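Local coordinates for protein HpuA (Kingella denitrificans ATCC 33394, PDB 5EC6) that serves as an outer-membrane lipoprotein receptor for haemoglobin, probably taking part in the acquisition of haem iron, at residues A[38-49]-A[148-156]; A[256-267]-A[280-290]. All coordinates share one frame; numbering follows the deposited sequence. Where two conformers were deposited one is given.

How the interactions relate
After a short strand 29-31, the chain lays down strand 40-43, turns through Thr44 to Gly47 and leaves along strand 48-57. Interaction 1 closes a long, helix-free loop, for 98 residues lie between segment 38-49 and segment 148-156. Interaction 2 follows in series, neither nested in the first nor crossing it, and closes a short excursion of 12 residues between segments 256-267 and 280-290. The two contacts meet with their centres about 10 Å apart: Phe42 and Ala152 lie against the glycine-rich middle of interaction 2, Phe265 reaches Gly154, and Thr155 O approaches Ala266 N at 2.9 Å, probably a hydrogen bond. Strands 40-43 and 148-154 are thereby tied to the later pair 256-265 and 283-289.

Interaction 1. Residues A[38-49]-A[148-156]; sequences EQRTFATQGGSV and VSLFAGGTP
Ser149 OG is gripped twice by the turn that follows strand 40-43: it donates to Gly46 O at 2.6 Å, on a carbonyl lone pair, and accepts from Gln45 N at 2.9 Å. A chi1 of -175° swings the small hydroxyl away from its own backbone N and into the turn. Thr44 adds a second tie. Its OG1, held between the backbone N and carbonyl carbon (chi1 62°), accepts from Leu150 N at 3.0 Å, taking the place of a strand carbonyl, while Thr44 N donates to Leu150 O. A water bridges Thr44 OG1 and Val148 O.

Beyond the turn, strands 40-43 and 148-154 pair antiparallel, with Phe42 opposite Ala152 and Arg40 opposite Gly154 as hydrogen-bonded pairs. Strand 148-154 lies between 40-43 and 136-142, its Ser149, Phe151 and Gly153 bonding to Trp141, Gly139 and Gln137. Gly153 suits its place because a side chain there would run into Thr41 OG1 and Val49 CG2. That hydroxyl accepts from Val49 N at 3.0 Å, tying the start of strand 48-57 to strand 40-43. On the other face, Pro156 CB sits 4.0 Å above the centre of the Arg40 guanidinium, whose NH2 bonds to Asn245. At the far end Gln39 NE2 donates to Thr155 OG1 at 3.1 Å, nearly in the amide plane, and also to Arg37 O. The Phe42 ring continues toward Ser261 and Phe265, with Ala152 O near its plane at the edge.

Hydroxyl side chains thus take over where the regular ladder ends, with Ser149 OG bonding to the backbone of the turn and Thr44 OG1 standing in for a carbonyl.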
ATOM      1  N   GLU A  38     -16.310   1.843   1.411  1.00 23.92           N
ATOM      2  CA  GLU A  38     -15.989   0.686   0.589  1.00 25.56           C
ATOM      3  C   GLU A  38     -14.502   0.625   0.239  1.00 21.55           C
ATOM      4  O   GLU A  38     -13.873   1.635  -0.078  1.00 22.96           O
ATOM      5  CB  GLU A  38     -16.791   0.691  -0.707  1.00 28.94           C
ATOM      6  CG  GLU A  38     -18.283   0.429  -0.503  1.00 36.48           C
ATOM      7  CD  GLU A  38     -19.089   0.516  -1.789  1.00 43.96           C
ATOM      8  OE1 GLU A  38     -18.527   0.987  -2.823  1.00 48.16           O
ATOM      9  OE2 GLU A  38     -20.272   0.108  -1.740  1.00 46.61           O
ATOM     10  N   GLN A  39     -13.952  -0.568   0.377  1.00 21.10           N
ATOM     11  CA  GLN A  39     -12.511  -0.777   0.168  1.00 19.54           C
ATOM     12  C   GLN A  39     -12.350  -1.640  -1.098  1.00 20.01           C
ATOM     13  O   GLN A  39     -13.238  -2.388  -1.460  1.00 22.17           O
ATOM     14  CB  GLN A  39     -11.884  -1.490   1.366  1.00 19.66           C
ATOM     15  CG  GLN A  39     -12.034  -0.742   2.684  1.00 19.69           C
ATOM     16  CD  GLN A  39     -11.241   0.532   2.685  1.00 19.35           C
ATOM     17  OE1 GLN A  39     -10.033   0.511   2.582  1.00 20.75           O
ATOM     18  NE2 GLN A  39     -11.928   1.643   2.720  1.00 19.61           N
ATOM     19  N   ARG A  40     -11.162  -1.583  -1.668  1.00 16.76           N
ATOM     20  CA  ARG A  40     -10.776  -2.484  -2.756  1.00 18.60           C
ATOM     21  C   ARG A  40      -9.414  -3.088  -2.411  1.00 17.74           C
ATOM     22  O   ARG A  40      -8.505  -2.358  -1.967  1.00 17.14           O
ATOM     23  CB  ARG A  40     -10.616  -1.668  -4.047  1.00 21.08           C
ATOM     24  CG  ARG A  40     -10.080  -2.464  -5.235  1.00 25.19           C
ATOM     25  CD  ARG A  40      -9.622  -1.523  -6.336  1.00 27.62           C
ATOM     26  NE  ARG A  40     -10.706  -0.847  -7.018  1.00 32.73           N
ATOM     27  CZ  ARG A  40     -10.512   0.204  -7.825  1.00 33.76           C
ATOM     28  NH1 ARG A  40      -9.279   0.745  -8.004  1.00 33.17           N
ATOM     29  NH2 ARG A  40     -11.558   0.727  -8.428  1.00 37.72           N
ATOM     30  N   THR A  41      -9.246  -4.399  -2.645  1.00 16.17           N
ATOM     31  CA  THR A  41      -7.957  -5.059  -2.424  1.00 15.97           C
ATOM     32  C   THR A  41      -7.469  -5.807  -3.670  1.00 16.38           C
ATOM     33  O   THR A  41      -8.252  -6.529  -4.313  1.00 17.50           O
ATOM     34  CB  THR A  41      -8.023  -6.093  -1.291  1.00 16.39           C
ATOM     35  OG1 THR A  41      -8.522  -5.413  -0.098  1.00 17.45           O
ATOM     36  CG2 THR A  41      -6.664  -6.661  -0.986  1.00 17.67           C
ATOM     37  N   PHE A  42      -6.172  -5.630  -3.952  1.00 16.10           N
ATOM     38  CA  PHE A  42      -5.451  -6.523  -4.839  1.00 16.10           C
ATOM     39  C   PHE A  42      -4.681  -7.523  -4.020  1.00 15.55           C
ATOM     40  O   PHE A  42      -3.865  -7.128  -3.163  1.00 16.90           O
ATOM     41  CB  PHE A  42      -4.527  -5.670  -5.670  1.00 16.62           C
ATOM     42  CG  PHE A  42      -5.239  -4.598  -6.433  1.00 16.45           C
ATOM     43  CD1 PHE A  42      -5.823  -4.875  -7.685  1.00 17.20           C
ATOM     44  CD2 PHE A  42      -5.380  -3.327  -5.902  1.00 17.14           C
ATOM     45  CE1 PHE A  42      -6.513  -3.918  -8.366  1.00 18.02           C
ATOM     46  CE2 PHE A  42      -6.071  -2.361  -6.617  1.00 18.00           C
ATOM     47  CZ  PHE A  42      -6.645  -2.672  -7.837  1.00 19.64           C
ATOM     48  N   ALA A  43      -4.950  -8.804  -4.225  1.00 15.80           N
ATOM     49  CA  ALA A  43      -4.269  -9.853  -3.481  1.00 16.48           C
ATOM     50  C   ALA A  43      -3.852 -10.998  -4.395  1.00 17.70           C
ATOM     51  O   ALA A  43      -4.543 -11.308  -5.365  1.00 19.81           O
ATOM     52  CB  ALA A  43      -5.113 -10.380  -2.357  1.00 16.60           C
ATOM     53  N   THR A  44      -2.700 -11.589  -4.084  1.00 18.14           N
ATOM     54  CA  THR A  44      -2.188 -12.668  -4.963  1.00 18.00           C
ATOM     55  C   THR A  44      -2.955 -13.970  -4.747  1.00 19.24           C
ATOM     56  O   THR A  44      -3.202 -14.719  -5.715  1.00 21.47           O
ATOM     57  CB  THR A  44      -0.696 -12.882  -4.860  1.00 18.23           C
ATOM     58  OG1 THR A  44      -0.348 -13.282  -3.541  1.00 18.47           O
ATOM     59  CG2 THR A  44       0.095 -11.666  -5.296  1.00 17.65           C
ATOM     60  N   GLN A  45      -3.379 -14.258  -3.524  1.00 18.84           N
ATOM     61  CA  GLN A  45      -4.114 -15.495  -3.255  1.00 21.30           C
ATOM     62  C   GLN A  45      -5.092 -15.322  -2.091  1.00 20.28           C
ATOM     63  O   GLN A  45      -5.029 -15.996  -1.076  1.00 20.37           O
ATOM     64  CB  GLN A  45      -3.137 -16.668  -3.019  1.00 24.11           C
ATOM     65  CG  GLN A  45      -3.779 -18.035  -3.205  1.00 33.19           C
ATOM     66  CD  GLN A  45      -4.155 -18.376  -4.656  1.00 42.14           C
ATOM     67  OE1 GLN A  45      -3.355 -18.940  -5.410  1.00 51.58           O
ATOM     68  NE2 GLN A  45      -5.385 -18.039  -5.045  1.00 47.96           N
ATOM     69  N   GLY A  46      -5.962 -14.345  -2.263  1.00 18.79           N
ATOM     70  CA  GLY A  46      -7.081 -14.150  -1.328  1.00 20.11           C
ATOM     71  C   GLY A  46      -6.738 -13.171  -0.245  1.00 19.74           C
ATOM     72  O   GLY A  46      -5.582 -12.753  -0.112  1.00 18.06           O
ATOM     73  N   GLY A  47      -7.765 -12.842   0.534  1.00 18.94           N
ATOM     74  CA  GLY A  47      -7.579 -11.879   1.664  1.00 18.79           C
ATOM     75  C   GLY A  47      -8.001 -10.504   1.197  1.00 18.53           C
ATOM     76  O   GLY A  47      -7.934 -10.146   0.001  1.00 19.10           O
ATOM     77  N   SER A  48      -8.513  -9.697   2.122  1.00 17.39           N
ATOM     78  CA  SER A  48      -8.918  -8.345   1.793  1.00 17.58           C
ATOM     79  C   SER A  48      -9.005  -7.459   3.038  1.00 19.21           C
ATOM     80  O   SER A  48      -9.093  -7.970   4.179  1.00 19.84           O
ATOM     81  CB  SER A  48     -10.249  -8.340   1.043  1.00 20.20           C
ATOM     82  OG  SER A  48     -11.325  -8.721   1.864  1.00 22.93           O
ATOM     83  N   VAL A  49      -8.954  -6.154   2.823  1.00 17.59           N
ATOM     84  CA  VAL A  49      -9.183  -5.168   3.922  1.00 18.26           C
ATOM     85  C   VAL A  49     -10.670  -4.823   3.961  1.00 18.34           C
ATOM     86  O   VAL A  49     -11.329  -4.635   2.912  1.00 18.58           O
ATOM     87  CB  VAL A  49      -8.276  -3.930   3.821  1.00 17.17           C
ATOM     88  CG1 VAL A  49      -6.859  -4.267   4.172  1.00 17.39           C
ATOM     89  CG2 VAL A  49      -8.374  -3.234   2.462  1.00 19.67           C
ATOM     90  N   VAL A 148       1.695 -17.978   0.582  1.00 19.78           N
ATOM     91  CA  VAL A 148       1.654 -16.534   0.910  1.00 20.08           C
ATOM     92  C   VAL A 148       0.618 -15.873   0.016  1.00 20.41           C
ATOM     93  O   VAL A 148       0.522 -16.178  -1.178  1.00 20.91           O
ATOM     94  CB  VAL A 148       3.069 -15.915   0.702  1.00 20.99           C
ATOM     95  CG1 VAL A 148       3.094 -14.388   0.866  1.00 21.27           C
ATOM     96  CG2 VAL A 148       4.040 -16.493   1.699  1.00 22.76           C
ATOM     97  N   SER A 149      -0.144 -14.922   0.582  1.00 17.71           N
ATOM     98  CA  SER A 149      -0.952 -13.986  -0.206  1.00 17.97           C
ATOM     99  C   SER A 149      -0.529 -12.560   0.101  1.00 17.09           C
ATOM    100  O   SER A 149      -0.679 -12.095   1.246  1.00 16.86           O
ATOM    101  CB  SER A 149      -2.427 -14.177   0.052  1.00 18.09           C
ATOM    102  OG  SER A 149      -3.166 -13.343  -0.792  1.00 18.58           O
ATOM    103  N   LEU A 150       0.084 -11.924  -0.887  1.00 16.74           N
ATOM    104  CA  LEU A 150       0.514 -10.523  -0.747  1.00 15.97           C
ATOM    105  C   LEU A 150      -0.634  -9.650  -1.187  1.00 16.56           C
ATOM    106  O   LEU A 150      -1.395 -10.020  -2.111  1.00 15.75           O
ATOM    107  CB  LEU A 150       1.772 -10.250  -1.518  1.00 17.26           C
ATOM    108  CG  LEU A 150       2.969 -11.147  -1.160  1.00 18.30           C
ATOM    109  CD1 LEU A 150       3.149 -12.265  -2.202  1.00 18.48           C
ATOM    110  CD2 LEU A 150       4.268 -10.388  -0.841  1.00 18.45           C
ATOM    111  N   PHE A 151      -0.816  -8.496  -0.500  1.00 15.83           N
ATOM    112  CA  PHE A 151      -1.965  -7.644  -0.764  1.00 16.03           C
ATOM    113  C   PHE A 151      -1.587  -6.169  -0.720  1.00 15.46           C
ATOM    114  O   PHE A 151      -0.616  -5.741  -0.094  1.00 14.76           O
ATOM    115  CB  PHE A 151      -3.112  -7.871   0.248  1.00 15.91           C
ATOM    116  CG  PHE A 151      -2.790  -7.408   1.639  1.00 17.21           C
ATOM    117  CD1 PHE A 151      -2.114  -8.226   2.511  1.00 16.88           C
ATOM    118  CD2 PHE A 151      -3.179  -6.137   2.053  1.00 19.78           C
ATOM    119  CE1 PHE A 151      -1.804  -7.768   3.798  1.00 19.44           C
ATOM    120  CE2 PHE A 151      -2.841  -5.683   3.307  1.00 20.31           C
ATOM    121  CZ  PHE A 151      -2.176  -6.499   4.168  1.00 20.45           C
ATOM    122  N   ALA A 152      -2.412  -5.397  -1.411  1.00 15.01           N
ATOM    123  CA  ALA A 152      -2.444  -3.923  -1.303  1.00 14.46           C
ATOM    124  C   ALA A 152      -3.919  -3.552  -1.413  1.00 14.99           C
ATOM    125  O   ALA A 152      -4.604  -3.933  -2.349  1.00 14.85           O
ATOM    126  CB  ALA A 152      -1.650  -3.222  -2.387  1.00 14.64           C
ATOM    127  N   GLY A 153      -4.444  -2.857  -0.405  1.00 14.98           N
ATOM    128  CA  GLY A 153      -5.843  -2.498  -0.452  1.00 14.49           C
ATOM    129  C   GLY A 153      -6.147  -1.210   0.309  1.00 15.10           C
ATOM    130  O   GLY A 153      -5.353  -0.751   1.123  1.00 16.34           O
ATOM    131  N   GLY A 154      -7.281  -0.627   0.017  1.00 15.00           N
ATOM    132  CA  GLY A 154      -7.597   0.704   0.571  1.00 15.47           C
ATOM    133  C   GLY A 154      -8.796   1.330  -0.068  1.00 15.75           C
ATOM    134  O   GLY A 154      -9.601   0.679  -0.733  1.00 16.45           O
ATOM    135  N   THR A 155      -8.930   2.624   0.222  1.00 16.21           N
ATOM    136  CA  THR A 155     -10.006   3.443  -0.318  1.00 17.79           C
ATOM    137  C   THR A 155      -9.662   3.861  -1.756  1.00 18.06           C
ATOM    138  O   THR A 155      -8.727   4.595  -1.946  1.00 17.82           O
ATOM    139  CB  THR A 155     -10.132   4.699   0.562  1.00 19.41           C
ATOM    140  OG1 THR A 155     -10.581   4.311   1.898  1.00 19.33           O
ATOM    141  CG2 THR A 155     -11.133   5.679   0.030  1.00 22.34           C
ATOM    142  N   PRO A 156     -10.390   3.364  -2.713  1.00 17.15           N
ATOM    143  CA  PRO A 156     -10.042   3.706  -4.091  1.00 19.52           C
ATOM    144  C   PRO A 156     -10.204   5.183  -4.378  1.00 18.88           C
ATOM    145  O   PRO A 156     -11.085   5.882  -3.823  1.00 20.16           O
ATOM    146  CB  PRO A 156     -11.023   2.897  -4.949  1.00 19.39           C
ATOM    147  CG  PRO A 156     -11.958   2.278  -4.033  1.00 22.30           C
ATOM    148  CD  PRO A 156     -11.511   2.432  -2.642  1.00 18.60           C
TER
HETATM  149  O   HOH W   1       1.436 -15.216  -4.116  1.00 20.73           O
HETATM  150  O   HOH W   2      -3.714 -11.099   1.346  1.00 19.39           O

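Interaction 2. Residues A[256-267]-A[280-290]; sequences HTGQVSGGLFAK and SGGEIGGTVNF
Strands 256-265 and 283-289 run antiparallel at 158°, their backbone ladder extending from Gln259-Asn289 to Phe265-Glu283, where Gly282 and Glu283 both face Phe265 in a classic beta bulge. At the middle, Gly262 and Gly286 form a non-hydrogen-bonded pair with CA atoms only 3.7 Å apart. A CB on either would clash with the opposite backbone, which explains two glycines face to face.

The face bearing Val260, Val288, Leu264 and Ile284 is apolar. The side chains of Leu264 and Ile284 cross obliquely, CD2 of Leu264 lying 3.8 Å from CD1 of Ile284, and Tyr177 of strand 174-185 packs on both residues. On the opposite face the Phe265 ring lies beside strand 283-289, its edge toward Gly285 N, 3.7 Å from CE2; a CB at Gly285 would be tight against CE2, so glycine suits the place. Glu283, extended beyond CG, sends its carboxylate to the backbone N atoms of Lys134 and Ser135. A water joins Thr287 OG1 to Gln259 O.

Beyond the bulge, Gly281 N donates to Ala266 O at 2.9 Å, and positive phi at Gly281 fits a residue without a side chain. At the opposite end Phe290 CG stands anti to the carbonyl carbon (chi1 -65°), turning the ring over Gly258. A CB there would run into Phe290 CE1 and Val288 CG1, so glycine lets the ring lie over CA, 3.9 Å from its centroid in a CH-pi contact, while His256 O meets the same ring at its edge, 3.6 Å from CE1.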
ATOM      1  N   HIS A 256      11.973 -13.230 -15.569  1.00 19.84           N
ATOM      2  CA  HIS A 256      10.609 -13.719 -15.410  1.00 19.42           C
ATOM      3  C   HIS A 256       9.618 -12.577 -15.623  1.00 19.06           C
ATOM      4  O   HIS A 256       9.864 -11.444 -15.203  1.00 19.99           O
ATOM      5  CB  HIS A 256      10.433 -14.205 -13.988  1.00 19.63           C
ATOM      6  CG  HIS A 256      11.391 -15.283 -13.583  1.00 23.74           C
ATOM      7  ND1 HIS A 256      11.192 -16.602 -13.917  1.00 29.40           N
ATOM      8  CD2 HIS A 256      12.537 -15.233 -12.870  1.00 25.25           C
ATOM      9  CE1 HIS A 256      12.194 -17.318 -13.432  1.00 26.84           C
ATOM     10  NE2 HIS A 256      13.021 -16.515 -12.793  1.00 28.82           N
ATOM     11  N   THR A 257       8.508 -12.891 -16.259  1.00 18.89           N
ATOM     12  CA  THR A 257       7.433 -11.917 -16.514  1.00 18.61           C
ATOM     13  C   THR A 257       6.384 -12.091 -15.427  1.00 19.60           C
ATOM     14  O   THR A 257       5.936 -13.219 -15.169  1.00 18.38           O
ATOM     15  CB  THR A 257       6.792 -12.125 -17.883  1.00 22.75           C
ATOM     16  OG1 THR A 257       7.796 -11.888 -18.877  1.00 23.90           O
ATOM     17  CG2 THR A 257       5.620 -11.150 -18.159  1.00 24.73           C
ATOM     18  N   GLY A 258       5.977 -10.976 -14.840  1.00 18.72           N
ATOM     19  CA  GLY A 258       4.883 -11.003 -13.856  1.00 19.19           C
ATOM     20  C   GLY A 258       3.728 -10.146 -14.301  1.00 17.96           C
ATOM     21  O   GLY A 258       3.877  -9.197 -15.052  1.00 17.87           O
ATOM     22  N   GLN A 259       2.539 -10.505 -13.812  1.00 16.89           N
ATOM     23  CA  GLN A 259       1.354  -9.753 -14.066  0.51 16.75           C
ATOM     24  C   GLN A 259       1.145  -8.693 -12.975  1.00 15.45           C
ATOM     25  O   GLN A 259       1.128  -9.020 -11.804  1.00 16.31           O
ATOM     26  CB  GLN A 259       0.168 -10.731 -14.116  0.51 18.38           C
ATOM     27  CG  GLN A 259       0.314 -11.839 -15.167  0.51 20.40           C
ATOM     28  CD  GLN A 259       0.567 -11.277 -16.567  0.51 21.72           C
ATOM     29  OE1 GLN A 259      -0.168 -10.417 -17.017  0.51 23.65           O
ATOM     30  NE2 GLN A 259       1.643 -11.711 -17.219  0.51 22.35           N
ATOM     31  N   VAL A 260       1.049  -7.444 -13.393  1.00 15.15           N
ATOM     32  CA  VAL A 260       0.847  -6.290 -12.499  1.00 15.18           C
ATOM     33  C   VAL A 260      -0.679  -6.040 -12.426  1.00 15.88           C
ATOM     34  O   VAL A 260      -1.376  -6.045 -13.453  1.00 16.07           O
ATOM     35  CB  VAL A 260       1.529  -5.060 -13.034  1.00 14.91           C
ATOM     36  CG1 VAL A 260       1.244  -3.860 -12.145  1.00 16.19           C
ATOM     37  CG2 VAL A 260       3.054  -5.320 -13.224  1.00 16.10           C
ATOM     38  N   SER A 261      -1.185  -5.881 -11.203  1.00 15.16           N
ATOM     39  CA  SER A 261      -2.566  -5.486 -10.985  0.63 16.25           C
ATOM     40  C   SER A 261      -2.577  -4.509  -9.835  1.00 15.94           C
ATOM     41  O   SER A 261      -2.055  -4.806  -8.774  1.00 16.04           O
ATOM     42  CB  SER A 261      -3.408  -6.703 -10.601  0.63 18.40           C
ATOM     43  OG  SER A 261      -4.757  -6.311 -10.556  0.63 18.96           O
ATOM     44  N   GLY A 262      -3.164  -3.345 -10.046  1.00 14.99           N
ATOM     45  CA  GLY A 262      -3.200  -2.374  -8.979  1.00 15.15           C
ATOM     46  C   GLY A 262      -4.114  -1.208  -9.239  1.00 16.25           C
ATOM     47  O   GLY A 262      -4.913  -1.243 -10.161  1.00 15.89           O
ATOM     48  N   GLY A 263      -4.009  -0.203  -8.396  1.00 14.91           N
ATOM     49  CA  GLY A 263      -4.876   0.953  -8.515  1.00 15.86           C
ATOM     50  C   GLY A 263      -4.418   2.143  -7.790  1.00 14.67           C
ATOM     51  O   GLY A 263      -3.392   2.136  -7.062  1.00 14.49           O
ATOM     52  N   LEU A 264      -5.142   3.232  -8.020  1.00 14.73           N
ATOM     53  CA  LEU A 264      -4.910   4.480  -7.314  1.00 14.79           C
ATOM     54  C   LEU A 264      -5.876   4.560  -6.139  1.00 14.50           C
ATOM     55  O   LEU A 264      -7.053   4.155  -6.287  1.00 16.37           O
ATOM     56  CB  LEU A 264      -5.136   5.646  -8.253  1.00 15.84           C
ATOM     57  CG  LEU A 264      -4.261   5.626  -9.540  1.00 18.35           C
ATOM     58  CD1 LEU A 264      -4.581   6.794 -10.441  1.00 19.53           C
ATOM     59  CD2 LEU A 264      -2.797   5.721  -9.116  1.00 20.20           C
ATOM     60  N   PHE A 265      -5.345   5.047  -5.037  1.00 16.18           N
ATOM     61  CA  PHE A 265      -6.051   5.139  -3.765  1.00 15.81           C
ATOM     62  C   PHE A 265      -6.057   6.592  -3.272  1.00 16.32           C
ATOM     63  O   PHE A 265      -5.248   7.418  -3.681  1.00 16.31           O
ATOM     64  CB  PHE A 265      -5.392   4.227  -2.737  1.00 15.33           C
ATOM     65  CG  PHE A 265      -5.494   2.750  -3.048  1.00 15.40           C
ATOM     66  CD1 PHE A 265      -6.629   2.006  -2.743  1.00 16.58           C
ATOM     67  CD2 PHE A 265      -4.454   2.116  -3.690  1.00 17.06           C
ATOM     68  CE1 PHE A 265      -6.697   0.651  -3.002  1.00 16.49           C
ATOM     69  CE2 PHE A 265      -4.511   0.757  -3.979  1.00 16.29           C
ATOM     70  CZ  PHE A 265      -5.646   0.017  -3.657  1.00 16.62           C
ATOM     71  N   ALA A 266      -6.920   6.818  -2.278  1.00 16.71           N
ATOM     72  CA  ALA A 266      -7.131   8.102  -1.561  1.00 17.14           C
ATOM     73  C   ALA A 266      -8.107   9.029  -2.251  1.00 18.95           C
ATOM     74  O   ALA A 266      -8.000   9.319  -3.480  1.00 17.84           O
ATOM     75  CB  ALA A 266      -5.847   8.824  -1.238  1.00 16.67           C
ATOM     76  N   LYS A 267      -9.086   9.492  -1.458  1.00 20.30           N
ATOM     77  CA  LYS A 267      -9.995  10.518  -1.956  1.00 20.56           C
ATOM     78  C   LYS A 267      -9.246  11.816  -2.177  1.00 18.60           C
ATOM     79  O   LYS A 267      -8.183  12.051  -1.625  1.00 18.65           O
ATOM     80  CB  LYS A 267     -11.152  10.745  -0.962  1.00 23.50           C
ATOM     81  CG  LYS A 267     -12.058   9.554  -0.956  1.00 29.66           C
ATOM     82  CD  LYS A 267     -13.085   9.600   0.159  1.00 36.94           C
ATOM     83  CE  LYS A 267     -13.922   8.329   0.111  1.00 42.65           C
ATOM     84  NZ  LYS A 267     -14.070   7.792   1.484  1.00 46.86           N
ATOM     85  N   SER A 280      -7.883  13.225  -6.206  1.00 16.95           N
ATOM     86  CA  SER A 280      -7.827  11.842  -5.736  1.00 17.30           C
ATOM     87  C   SER A 280      -6.582  11.179  -6.292  1.00 17.20           C
ATOM     88  O   SER A 280      -5.949  11.703  -7.232  1.00 16.74           O
ATOM     89  CB  SER A 280      -9.061  11.107  -6.133  1.00 16.82           C
ATOM     90  OG  SER A 280      -9.159  10.897  -7.514  1.00 16.99           O
ATOM     91  N   GLY A 281      -6.258  10.026  -5.732  1.00 17.23           N
ATOM     92  CA  GLY A 281      -5.096   9.248  -6.209  1.00 18.03           C
ATOM     93  C   GLY A 281      -3.778   9.650  -5.650  1.00 18.11           C
ATOM     94  O   GLY A 281      -2.735   9.472  -6.288  1.00 15.88           O
ATOM     95  N   GLY A 282      -3.776  10.198  -4.438  1.00 14.86           N
ATOM     96  CA  GLY A 282      -2.581  10.495  -3.763  1.00 15.21           C
ATOM     97  C   GLY A 282      -1.735   9.307  -3.261  1.00 14.63           C
ATOM     98  O   GLY A 282      -0.626   9.528  -2.774  1.00 15.69           O
ATOM     99  N   GLU A 283      -2.313   8.119  -3.325  1.00 14.92           N
ATOM    100  CA  GLU A 283      -1.628   6.888  -3.008  1.00 14.79           C
ATOM    101  C   GLU A 283      -1.824   5.870  -4.119  1.00 15.61           C
ATOM    102  O   GLU A 283      -2.709   6.004  -4.982  1.00 15.32           O
ATOM    103  CB  GLU A 283      -2.068   6.369  -1.630  1.00 14.93           C
ATOM    104  CG  GLU A 283      -1.728   7.403  -0.570  1.00 16.58           C
ATOM    105  CD  GLU A 283      -2.265   7.111   0.815  1.00 18.44           C
ATOM    106  OE1 GLU A 283      -2.907   6.092   1.022  1.00 18.24           O
ATOM    107  OE2 GLU A 283      -1.991   7.962   1.732  1.00 19.35           O
ATOM    108  N   ILE A 284      -0.986   4.830  -4.102  1.00 15.38           N
ATOM    109  CA  ILE A 284      -0.942   3.855  -5.174  1.00 14.24           C
ATOM    110  C   ILE A 284      -0.553   2.518  -4.559  1.00 14.96           C
ATOM    111  O   ILE A 284       0.183   2.491  -3.597  1.00 16.03           O
ATOM    112  CB  ILE A 284       0.091   4.270  -6.280  1.00 15.14           C
ATOM    113  CG1 ILE A 284      -0.053   3.399  -7.535  1.00 15.05           C
ATOM    114  CG2 ILE A 284       1.523   4.208  -5.779  1.00 15.79           C
ATOM    115  CD1 ILE A 284       0.579   4.003  -8.755  1.00 17.07           C
ATOM    116  N   GLY A 285      -1.077   1.440  -5.088  1.00 14.52           N
ATOM    117  CA  GLY A 285      -0.669   0.104  -4.623  1.00 14.25           C
ATOM    118  C   GLY A 285      -1.080  -0.990  -5.580  1.00 14.72           C
ATOM    119  O   GLY A 285      -1.846  -0.759  -6.498  1.00 14.52           O
ATOM    120  N   GLY A 286      -0.529  -2.182  -5.375  1.00 14.08           N
ATOM    121  CA  GLY A 286      -0.878  -3.287  -6.197  1.00 14.74           C
ATOM    122  C   GLY A 286      -0.065  -4.523  -5.905  1.00 15.87           C
ATOM    123  O   GLY A 286       0.638  -4.593  -4.893  1.00 15.76           O
ATOM    124  N   THR A 287      -0.171  -5.484  -6.827  1.00 14.77           N
ATOM    125  CA  THR A 287       0.547  -6.749  -6.728  1.00 15.45           C
ATOM    126  C   THR A 287       1.272  -7.025  -8.040  1.00 15.17           C
ATOM    127  O   THR A 287       0.896  -6.511  -9.108  1.00 15.89           O
ATOM    128  CB  THR A 287      -0.389  -7.932  -6.388  1.00 16.05           C
ATOM    129  OG1 THR A 287      -1.430  -8.031  -7.368  1.00 17.64           O
ATOM    130  CG2 THR A 287      -0.970  -7.761  -4.985  1.00 15.84           C
ATOM    131  N   VAL A 288       2.286  -7.873  -7.920  1.00 15.21           N
ATOM    132  CA  VAL A 288       2.997  -8.387  -9.098  1.00 14.48           C
ATOM    133  C   VAL A 288       3.090  -9.883  -8.941  1.00 16.53           C
ATOM    134  O   VAL A 288       3.606 -10.345  -7.946  1.00 17.17           O
ATOM    135  CB  VAL A 288       4.411  -7.784  -9.305  1.00 15.45           C
ATOM    136  CG1 VAL A 288       4.940  -8.237 -10.642  1.00 17.38           C
ATOM    137  CG2 VAL A 288       4.387  -6.276  -9.254  1.00 14.90           C
ATOM    138  N   ASN A 289       2.517 -10.628  -9.885  1.00 15.27           N
ATOM    139  CA  ASN A 289       2.304 -12.058  -9.738  1.00 16.40           C
ATOM    140  C   ASN A 289       3.022 -12.806 -10.869  1.00 16.76           C
ATOM    141  O   ASN A 289       2.622 -12.684 -12.045  1.00 16.56           O
ATOM    142  CB  ASN A 289       0.823 -12.380  -9.780  1.00 17.98           C
ATOM    143  CG  ASN A 289       0.513 -13.780  -9.289  1.00 19.09           C
ATOM    144  OD1 ASN A 289       1.262 -14.752  -9.548  1.00 19.96           O
ATOM    145  ND2 ASN A 289      -0.619 -13.902  -8.568  1.00 20.53           N
ATOM    146  N   PHE A 290       4.068 -13.550 -10.480  1.00 16.62           N
ATOM    147  CA  PHE A 290       4.920 -14.294 -11.418  1.00 18.54           C
ATOM    148  C   PHE A 290       4.467 -15.767 -11.547  1.00 22.65           C
ATOM    149  O   PHE A 290       5.077 -16.551 -12.275  1.00 22.91           O
ATOM    150  CB  PHE A 290       6.363 -14.219 -10.923  1.00 18.07           C
ATOM    151  CG  PHE A 290       6.931 -12.835 -10.932  1.00 18.47           C
ATOM    152  CD1 PHE A 290       7.537 -12.310 -12.083  1.00 18.31           C
ATOM    153  CD2 PHE A 290       6.799 -12.013  -9.820  1.00 18.70           C
ATOM    154  CE1 PHE A 290       8.064 -11.038 -12.101  1.00 18.91           C
ATOM    155  CE2 PHE A 290       7.286 -10.719  -9.840  1.00 19.94           C
ATOM    156  CZ  PHE A 290       7.929 -10.223 -10.998  1.00 18.87           C
TER
HETATM  157  O   HOH W   3       7.019 -15.662 -14.222  1.00 25.95           O
HETATM  158  O   HOH W   4      -0.880  -9.157  -9.867  1.00 17.45           O
HETATM  159  O   HOH W   5      -5.637  11.971  -2.902  1.00 18.48           O